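Local coordinates for E3 ubiquitin-protein ligase HERC2 (Homo sapiens, PDB 4L1M) that probably acts as a ubiquitin-protein ligase, seen here in its first RCC1-like domain, a seven-bladed beta-propeller, at residues Tyr164-Thr169 against Ile208-Gly213; Gly180-Leu185 against Trp231-Tyr236; Asp216-Ala221 against Gln269-Leu274. One frame throughout, in Å; residues are numbered along the deposited sequence.

Interaction 1 of 3, residues Tyr164-Thr169 against Ile208-Gly213; sequences YSAAIT and IDVACG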
loop_
_atom_site.group_PDB
_atom_site.type_symbol
_atom_site.label_atom_id
_atom_site.label_comp_id
_atom_site.label_asym_id
_atom_site.label_seq_id
_atom_site.Cartn_x
_atom_site.Cartn_y
_atom_site.Cartn_z
ATOM N N TYR A 164 4.295 8.046 8.708
ATOM C CA TYR A 164 4.660 7.029 9.681
ATOM C C TYR A 164 4.971 5.719 8.993
ATOM O O TYR A 164 4.972 5.659 7.766
ATOM C CB TYR A 164 3.588 6.878 10.762
ATOM C CG TYR A 164 2.224 6.392 10.335
ATOM C CD1 TYR A 164 1.436 7.112 9.437
ATOM C CD2 TYR A 164 1.674 5.259 10.912
ATOM C CE1 TYR A 164 0.165 6.665 9.081
ATOM C CE2 TYR A 164 0.410 4.818 10.563
ATOM C CZ TYR A 164 -0.341 5.516 9.652
ATOM O OH TYR A 164 -1.608 5.052 9.327
ATOM N N SER A 165 5.278 4.693 9.789
ATOM C CA SER A 165 5.786 3.442 9.278
ATOM C C SER A 165 5.309 2.276 10.163
ATOM O O SER A 165 4.957 2.468 11.338
ATOM C CB SER A 165 7.320 3.485 9.258
ATOM O OG SER A 165 7.811 4.546 8.450
ATOM N N ALA A 166 5.302 1.069 9.601
ATOM C CA ALA A 166 5.025 -0.110 10.403
ATOM C C ALA A 166 5.814 -1.323 9.921
ATOM O O ALA A 166 6.363 -1.331 8.798
ATOM C CB ALA A 166 3.540 -0.415 10.412
ATOM N N ALA A 167 5.875 -2.343 10.779
ATOM C CA ALA A 167 6.436 -3.596 10.386
ATOM C C ALA A 167 5.888 -4.733 11.220
ATOM O O ALA A 167 5.503 -4.546 12.357
ATOM C CB ALA A 167 7.948 -3.537 10.492
ATOM N N ILE A 168 5.864 -5.919 10.643
ATOM C CA ILE A 168 5.337 -7.105 11.308
ATOM C C ILE A 168 6.458 -8.153 11.411
ATOM O O ILE A 168 7.183 -8.381 10.442
ATOM C CB ILE A 168 4.131 -7.674 10.516
ATOM C CG1 ILE A 168 3.039 -6.614 10.371
ATOM C CG2 ILE A 168 3.531 -8.877 11.218
ATOM C CD1 ILE A 168 1.943 -6.978 9.389
ATOM N N THR A 169 6.583 -8.798 12.569
ATOM C CA THR A 169 7.542 -9.879 12.732
ATOM C C THR A 169 6.927 -11.225 12.383
ATOM O O THR A 169 5.719 -11.341 12.202
ATOM C CB THR A 169 8.080 -9.932 14.162
ATOM O OG1 THR A 169 7.025 -10.289 15.083
ATOM C CG2 THR A 169 8.665 -8.588 14.527
ATOM N N ILE A 208 -1.055 -10.309 10.674
ATOM C CA ILE A 208 -0.560 -10.775 9.360
ATOM C C ILE A 208 -0.574 -9.734 8.243
ATOM O O ILE A 208 0.069 -9.932 7.215
ATOM C CB ILE A 208 -1.318 -12.019 8.858
ATOM C CG1 ILE A 208 -2.785 -11.674 8.541
ATOM C CG2 ILE A 208 -1.183 -13.150 9.878
ATOM C CD1 ILE A 208 -3.559 -12.828 7.927
ATOM N N ASP A 209 -1.325 -8.660 8.409
ATOM C CA ASP A 209 -1.259 -7.553 7.478
ATOM C C ASP A 209 -1.508 -6.248 8.210
ATOM O O ASP A 209 -2.133 -6.230 9.279
ATOM C CB ASP A 209 -2.266 -7.733 6.344
ATOM C CG ASP A 209 -1.961 -6.849 5.153
ATOM O OD1 ASP A 209 -0.751 -6.586 4.861
ATOM O OD2 ASP A 209 -2.937 -6.405 4.502
ATOM N N VAL A 210 -1.012 -5.166 7.631
ATOM C CA VAL A 210 -1.200 -3.828 8.159
ATOM C C VAL A 210 -1.165 -2.845 7.000
ATOM O O VAL A 210 -0.419 -3.040 6.059
ATOM C CB VAL A 210 -0.117 -3.476 9.212
ATOM C CG1 VAL A 210 1.250 -3.378 8.588
ATOM C CG2 VAL A 210 -0.449 -2.173 9.928
ATOM N N ALA A 211 -1.969 -1.786 7.071
ATOM C CA ALA A 211 -1.942 -0.715 6.066
ATOM C C ALA A 211 -2.065 0.672 6.745
ATOM O O ALA A 211 -2.791 0.837 7.742
ATOM C CB ALA A 211 -3.037 -0.914 5.040
ATOM N N CYS A 212 -1.337 1.648 6.199
ATOM C CA CYS A 212 -1.252 2.959 6.766
ATOM C C CYS A 212 -1.848 4.022 5.843
ATOM O O CYS A 212 -1.728 3.928 4.643
ATOM C CB CYS A 212 0.192 3.276 7.033
ATOM S SG CYS A 212 0.981 2.104 8.135
ATOM N N GLY A 213 -2.457 5.056 6.432
ATOM C CA GLY A 213 -3.115 6.105 5.684
ATOM C C GLY A 213 -2.354 7.419 5.638
ATOM O O GLY A 213 -1.178 7.481 5.973
#

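Interaction 2 of 3, residues Gly180-Leu185 against Trp231-Tyr236; sequences GNYGRL and WGDGDY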
loop_
_atom_site.group_PDB
_atom_site.type_symbol
_atom_site.label_atom_id
_atom_site.label_comp_id
_atom_site.label_asym_id
_atom_site.label_seq_id
_atom_site.Cartn_x
_atom_site.Cartn_y
_atom_site.Cartn_z
ATOM N N GLY A 180 2.559 10.806 15.370
ATOM C CA GLY A 180 1.583 10.181 16.264
ATOM C C GLY A 180 0.211 10.822 16.258
ATOM O O GLY A 180 -0.693 10.323 16.911
ATOM N N ASN A 181 0.060 11.905 15.506
ATOM C CA ASN A 181 -1.170 12.695 15.502
ATOM C C ASN A 181 -2.403 11.820 15.321
ATOM O O ASN A 181 -2.417 10.926 14.467
ATOM C CB ASN A 181 -1.145 13.728 14.380
ATOM C CG ASN A 181 0.140 14.501 14.343
ATOM O OD1 ASN A 181 1.129 14.069 13.734
ATOM N ND2 ASN A 181 0.147 15.648 14.997
ATOM N N TYR A 182 -3.420 12.093 16.133
ATOM C CA TYR A 182 -4.688 11.381 16.118
ATOM C C TYR A 182 -4.576 9.895 16.425
ATOM O O TYR A 182 -5.494 9.121 16.139
ATOM C CB TYR A 182 -5.434 11.614 14.800
ATOM C CG TYR A 182 -5.749 13.055 14.551
ATOM C CD1 TYR A 182 -6.713 13.704 15.317
ATOM C CD2 TYR A 182 -5.094 13.781 13.557
ATOM C CE1 TYR A 182 -7.009 15.051 15.118
ATOM C CE2 TYR A 182 -5.371 15.124 13.345
ATOM C CZ TYR A 182 -6.330 15.755 14.142
ATOM O OH TYR A 182 -6.654 17.079 13.952
ATOM N N GLY A 183 -3.467 9.486 17.028
ATOM C CA GLY A 183 -3.312 8.116 17.502
ATOM C C GLY A 183 -3.034 7.082 16.442
ATOM O O GLY A 183 -3.249 5.898 16.670
ATOM N N ARG A 184 -2.521 7.507 15.296
ATOM C CA ARG A 184 -2.267 6.601 14.180
ATOM C C ARG A 184 -1.279 5.486 14.496
ATOM O O ARG A 184 -1.277 4.465 13.828
ATOM C CB ARG A 184 -1.776 7.387 12.940
ATOM C CG ARG A 184 -0.362 7.957 13.052
ATOM C CD ARG A 184 -0.081 8.984 11.959
ATOM N NE ARG A 184 -1.021 10.089 12.070
ATOM C CZ ARG A 184 -1.249 11.021 11.155
ATOM N NH1 ARG A 184 -2.147 11.937 11.388
ATOM N NH2 ARG A 184 -0.585 11.056 10.042
ATOM N N LEU A 185 -0.413 5.687 15.471
ATOM C CA LEU A 185 0.550 4.643 15.844
ATOM C C LEU A 185 -0.081 3.547 16.712
ATOM O O LEU A 185 0.446 2.436 16.774
ATOM C CB LEU A 185 1.757 5.244 16.570
ATOM C CG LEU A 185 2.480 6.360 15.822
ATOM C CD1 LEU A 185 3.581 6.950 16.674
ATOM C CD2 LEU A 185 3.040 5.868 14.495
ATOM N N TRP A 231 -7.592 1.948 13.930
ATOM C CA TRP A 231 -7.386 3.017 14.862
ATOM C C TRP A 231 -6.838 4.249 14.119
ATOM O O TRP A 231 -6.574 4.198 12.917
ATOM C CB TRP A 231 -6.454 2.563 15.976
ATOM C CG TRP A 231 -5.094 2.174 15.545
ATOM C CD1 TRP A 231 -3.990 2.982 15.519
ATOM C CD2 TRP A 231 -4.646 0.867 15.093
ATOM N NE1 TRP A 231 -2.874 2.256 15.093
ATOM C CE2 TRP A 231 -3.262 0.969 14.810
ATOM C CE3 TRP A 231 -5.279 -0.364 14.891
ATOM C CZ2 TRP A 231 -2.500 -0.130 14.354
ATOM C CZ3 TRP A 231 -4.519 -1.449 14.430
ATOM C CH2 TRP A 231 -3.147 -1.317 14.167
ATOM N N GLY A 232 -6.689 5.347 14.851
ATOM C CA GLY A 232 -6.287 6.638 14.287
ATOM C C GLY A 232 -7.467 7.596 14.150
ATOM O O GLY A 232 -8.449 7.575 14.955
ATOM N N ASP A 233 -7.395 8.436 13.120
ATOM C CA ASP A 233 -8.411 9.472 12.920
ATOM C C ASP A 233 -9.704 8.885 12.369
ATOM O O ASP A 233 -9.685 7.998 11.526
ATOM C CB ASP A 233 -7.897 10.549 11.995
ATOM C CG ASP A 233 -8.832 11.717 11.915
ATOM O OD1 ASP A 233 -8.729 12.624 12.771
ATOM O OD2 ASP A 233 -9.684 11.697 10.990
ATOM N N GLY A 234 -10.828 9.398 12.852
ATOM C CA GLY A 234 -12.135 8.828 12.558
ATOM C C GLY A 234 -12.952 9.533 11.495
ATOM O O GLY A 234 -14.021 9.053 11.117
ATOM N N ASP A 235 -12.477 10.667 11.018
ATOM C CA ASP A 235 -13.174 11.432 9.980
ATOM C C ASP A 235 -13.643 10.540 8.821
ATOM O O ASP A 235 -12.943 9.619 8.397
ATOM C CB ASP A 235 -12.261 12.557 9.424
ATOM C CG ASP A 235 -12.154 13.772 10.355
ATOM O OD1 ASP A 235 -12.864 13.813 11.397
ATOM O OD2 ASP A 235 -11.393 14.714 10.012
ATOM N N TYR A 236 -14.848 10.839 8.340
ATOM C CA TYR A 236 -15.490 10.149 7.204
ATOM C C TYR A 236 -15.850 8.697 7.492
ATOM O O TYR A 236 -16.217 7.962 6.584
ATOM C CB TYR A 236 -14.641 10.259 5.923
ATOM C CG TYR A 236 -14.321 11.688 5.567
ATOM C CD1 TYR A 236 -15.294 12.518 5.046
ATOM C CD2 TYR A 236 -13.041 12.220 5.780
ATOM C CE1 TYR A 236 -15.013 13.859 4.756
ATOM C CE2 TYR A 236 -12.734 13.552 5.479
ATOM C CZ TYR A 236 -13.720 14.365 4.974
ATOM O OH TYR A 236 -13.451 15.650 4.649
#

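Interaction 3 of 3, residues Asp216-Ala221 against Gln269-Leu274; sequences DAQTLA and QFSIAL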
loop_
_atom_site.group_PDB
_atom_site.type_symbol
_atom_site.label_atom_id
_atom_site.label_comp_id
_atom_site.label_asym_id
_atom_site.label_seq_id
_atom_site.Cartn_x
_atom_site.Cartn_y
_atom_site.Cartn_z
ATOM N N ASP A 216 -4.978 13.117 8.062
ATOM C CA ASP A 216 -5.373 12.667 9.393
ATOM C C ASP A 216 -5.686 11.225 9.223
ATOM O O ASP A 216 -6.729 10.858 8.701
ATOM C CB ASP A 216 -6.589 13.468 9.881
ATOM C CG ASP A 216 -6.257 14.968 10.101
ATOM O OD1 ASP A 216 -5.083 15.368 9.967
ATOM O OD2 ASP A 216 -7.187 15.729 10.406
ATOM N N ALA A 217 -4.733 10.396 9.597
ATOM C CA ALA A 217 -4.626 9.047 9.063
ATOM C C ALA A 217 -5.215 8.011 9.970
ATOM O O ALA A 217 -5.128 8.117 11.196
ATOM C CB ALA A 217 -3.170 8.711 8.842
ATOM N N GLN A 218 -5.775 6.996 9.335
ATOM C CA GLN A 218 -6.167 5.760 9.975
ATOM C C GLN A 218 -5.126 4.684 9.744
ATOM O O GLN A 218 -4.300 4.774 8.837
ATOM C CB GLN A 218 -7.528 5.252 9.419
ATOM C CG GLN A 218 -7.463 4.447 8.113
ATOM C CD GLN A 218 -7.358 5.295 6.843
ATOM O OE1 GLN A 218 -6.702 6.307 6.817
ATOM N NE2 GLN A 218 -7.990 4.840 5.774
ATOM N N THR A 219 -5.213 3.632 10.543
ATOM C CA THR A 219 -4.334 2.492 10.406
ATOM C C THR A 219 -5.210 1.259 10.497
ATOM O O THR A 219 -6.110 1.228 11.312
ATOM C CB THR A 219 -3.285 2.521 11.529
ATOM O OG1 THR A 219 -2.569 3.781 11.484
ATOM C CG2 THR A 219 -2.319 1.353 11.405
ATOM N N LEU A 220 -4.964 0.259 9.667
ATOM C CA LEU A 220 -5.756 -0.972 9.669
ATOM C C LEU A 220 -4.852 -2.166 9.829
ATOM O O LEU A 220 -3.706 -2.142 9.386
ATOM C CB LEU A 220 -6.507 -1.130 8.369
ATOM C CG LEU A 220 -7.345 0.051 7.894
ATOM C CD1 LEU A 220 -7.872 -0.227 6.493
ATOM C CD2 LEU A 220 -8.495 0.311 8.841
ATOM N N ALA A 221 -5.352 -3.221 10.458
ATOM C CA ALA A 221 -4.566 -4.437 10.562
ATOM C C ALA A 221 -5.440 -5.667 10.570
ATOM O O ALA A 221 -6.621 -5.591 10.853
ATOM C CB ALA A 221 -3.707 -4.407 11.815
ATOM N N GLN A 269 -8.164 8.819 3.041
ATOM C CA GLN A 269 -9.368 8.920 3.866
ATOM C C GLN A 269 -10.386 7.822 3.617
ATOM O O GLN A 269 -11.570 8.003 3.923
ATOM C CB GLN A 269 -10.010 10.313 3.719
ATOM C CG GLN A 269 -9.070 11.484 4.102
ATOM C CD GLN A 269 -8.722 11.487 5.585
ATOM O OE1 GLN A 269 -9.605 11.585 6.405
ATOM N NE2 GLN A 269 -7.467 11.322 5.925
ATOM N N PHE A 270 -9.944 6.682 3.086
ATOM C CA PHE A 270 -10.818 5.512 2.937
ATOM C C PHE A 270 -10.049 4.212 3.089
ATOM O O PHE A 270 -8.832 4.187 3.013
ATOM C CB PHE A 270 -11.610 5.532 1.617
ATOM C CG PHE A 270 -10.810 5.163 0.391
ATOM C CD1 PHE A 270 -10.038 6.096 -0.247
ATOM C CD2 PHE A 270 -10.896 3.905 -0.157
ATOM C CE1 PHE A 270 -9.334 5.770 -1.413
ATOM C CE2 PHE A 270 -10.195 3.572 -1.317
ATOM C CZ PHE A 270 -9.405 4.506 -1.935
ATOM N N SER A 271 -10.796 3.147 3.296
ATOM C CA SER A 271 -10.252 1.894 3.709
ATOM C C SER A 271 -10.830 0.767 2.867
ATOM O O SER A 271 -11.938 0.863 2.355
ATOM C CB SER A 271 -10.621 1.675 5.165
ATOM O OG SER A 271 -10.116 2.731 5.967
ATOM N N ILE A 272 -10.059 -0.306 2.750
ATOM C CA ILE A 272 -10.380 -1.455 1.930
ATOM C C ILE A 272 -10.066 -2.740 2.710
ATOM O O ILE A 272 -9.040 -2.830 3.378
ATOM C CB ILE A 272 -9.469 -1.459 0.696
ATOM C CG1 ILE A 272 -9.774 -0.280 -0.224
ATOM C CG2 ILE A 272 -9.578 -2.786 -0.063
ATOM C CD1 ILE A 272 -11.019 -0.504 -1.054
ATOM N N ALA A 273 -10.911 -3.748 2.570
ATOM C CA ALA A 273 -10.599 -5.074 3.055
ATOM C C ALA A 273 -10.912 -6.097 1.985
ATOM O O ALA A 273 -11.869 -5.941 1.227
ATOM C CB ALA A 273 -11.415 -5.374 4.279
ATOM N N LEU A 274 -10.135 -7.171 1.971
ATOM C CA LEU A 274 -10.241 -8.197 0.971
ATOM C C LEU A 274 -10.339 -9.544 1.671
ATOM O O LEU A 274 -9.522 -9.844 2.519
ATOM C CB LEU A 274 -8.976 -8.139 0.116
ATOM C CG LEU A 274 -8.768 -9.247 -0.897
ATOM C CD1 LEU A 274 -9.920 -9.288 -1.886
ATOM C CD2 LEU A 274 -7.456 -9.025 -1.596
#

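Interaction 1 of 3, residues Tyr164-Thr169 against Ile208-Gly213
The ring of Tyr164 reaches the end of strand 207-212, with Gly213 O at its edge, near the ring plane, and Cys212 CB oblique to it. Cys212 SG lies 4.3 Å from the centroid of the Tyr164 ring, 35° off the normal, a sulfur-aromatic contact, and Cys212 CB comes 3.5 Å from Tyr164 CZ. With CG between the backbone N and the carbonyl carbon (chi1 64°), the tyrosine ring is directed across to strand 207-212 of the next blade. At the ring's end Gly213 N donates to Tyr164 OH at 3.0 Å, with 155° at the hydrogen; the same hydroxyl is hydrogen-bonded to Thr219. Further along, Ile168 and Val210 interlock from the two strands, Ile168 CD1 meeting Val210 CG1 at 3.8 Å, and Ala166 CB rests 4.2 Å from Val210 CG1. The two strands run antiparallel but belong to different sheets, their axes 7.7 Å apart: the second strand of one propeller blade faces the innermost strand of the next. A backbone amide and a threonine thus satisfy the buried phenol hydroxyl and probably fix the ring's position in an otherwise apolar interface between blades.

Interaction 2 of 3, residues Gly180-Leu185 against Trp231-Tyr236
The loop 180-185 meets the end of strand 228-232 and the turn after it without regular pairing, Arg184 CA lying 4.0 Å from Gly232 CA and Tyr182 CA 5.3 Å from Asp233 CA, where adjacent blades of the RCC1-type beta-propeller come together. A backbone hydrogen bond from Gly183 N to Gly180 O closes the turn 180-183, and Gly232 CA makes a CA-H...O contact with Tyr182 O at 3.2 Å. On one flank Trp231 sends the five-membered part of its indole against the turn. Its edge, in plane, meets Gly183 O, 3.2 Å from Trp231 CD1, and Trp231 NE1 makes a weak hydrogen bond to Arg184 O, bent to 127° at the hydrogen; that carbonyl is also hydrogen-bonded to Thr219. On the other flank Tyr182 and Asp233 run alongside each other in the same direction, with ring and carboxylate planes 80° apart. Asp233 OD1 sits over one face of the Tyr182 ring, toward its rim. The other oxygen, Asp233 OD2, takes the amide of Asp235 in an Asx turn, from above the carboxylate plane, and forms a salt bridge with Lys238, so it has two partners. Within the turn Arg184 NE and NH1 both converge on Asn181 O: Arg184 NE reaches Asn181 O at 2.9 Å on a lone pair, whereas Arg184 NH1 comes from above the carbonyl plane.

Interaction 3 of 3, residues Asp216-Ala221 against Gln269-Leu274
Strands 218-221 and 270-274 run nearly parallel, 6° between their directions, but with axes 8.7 Å apart they form no backbone hydrogen bonds with each other; at this interface between successive blades of the seven-bladed RCC1-type propeller, side chains bridge Asp216-Ala221 and Gln269-Leu274. Gln218 reaches over with a chain bent at chi2, and this bend brings its amide to Ser271: Gln218 NE2 donates to Ser271 OG at 3.0 Å, 161° at the hydrogen, with the oxygen close to the amide plane. Ser271 OG is also hydrogen-bonded to Lys238 O, so one hydroxyl ties together two parts of the chain besides its own. Beside this bond Leu220 turns its CD1 branch onto the serine, with Leu220 CD1 3.6 Å from Ser271 CB. At the N-terminal ends of the two segments Gln269, likewise bent at chi2, donates from NE2 to Asp216 O at 2.9 Å and 170°, nearly straight, but from above the carbonyl plane. Gln269 OE1 accepts from Lys238 NZ, which probably fixes the amide's rotation. Both strands are second in their four-stranded blades; strand 261-267, innermost in the later blade, lies against Gln218 and Leu220 through Cys266, while Trp283 of strand 280-284 packs on Ser271.

Overall arrangement
The three contacts join three successive blades of the propeller: interactions 1 and 2 hold the blade of 164-169 to that of 207-212, and interaction 3 holds the latter to the blade of 270-275. Thr219, on strand 218-223 of interaction 3, points away from 269-274 and joins interactions 1 and 2, its OG1 2.7 Å from Tyr164 OH and 2.8 Å from Arg184 O. Tyr164 also packs on the turn of interaction 2, its CD1 3.5 Å from Arg184 CD. Interactions 2 and 3 have centres about 10 Å apart, and Lys238 serves both through Asp233 and Gln269. A sulfate, probably from crystallisation, lies about 4 Å from the Gln269 side chain.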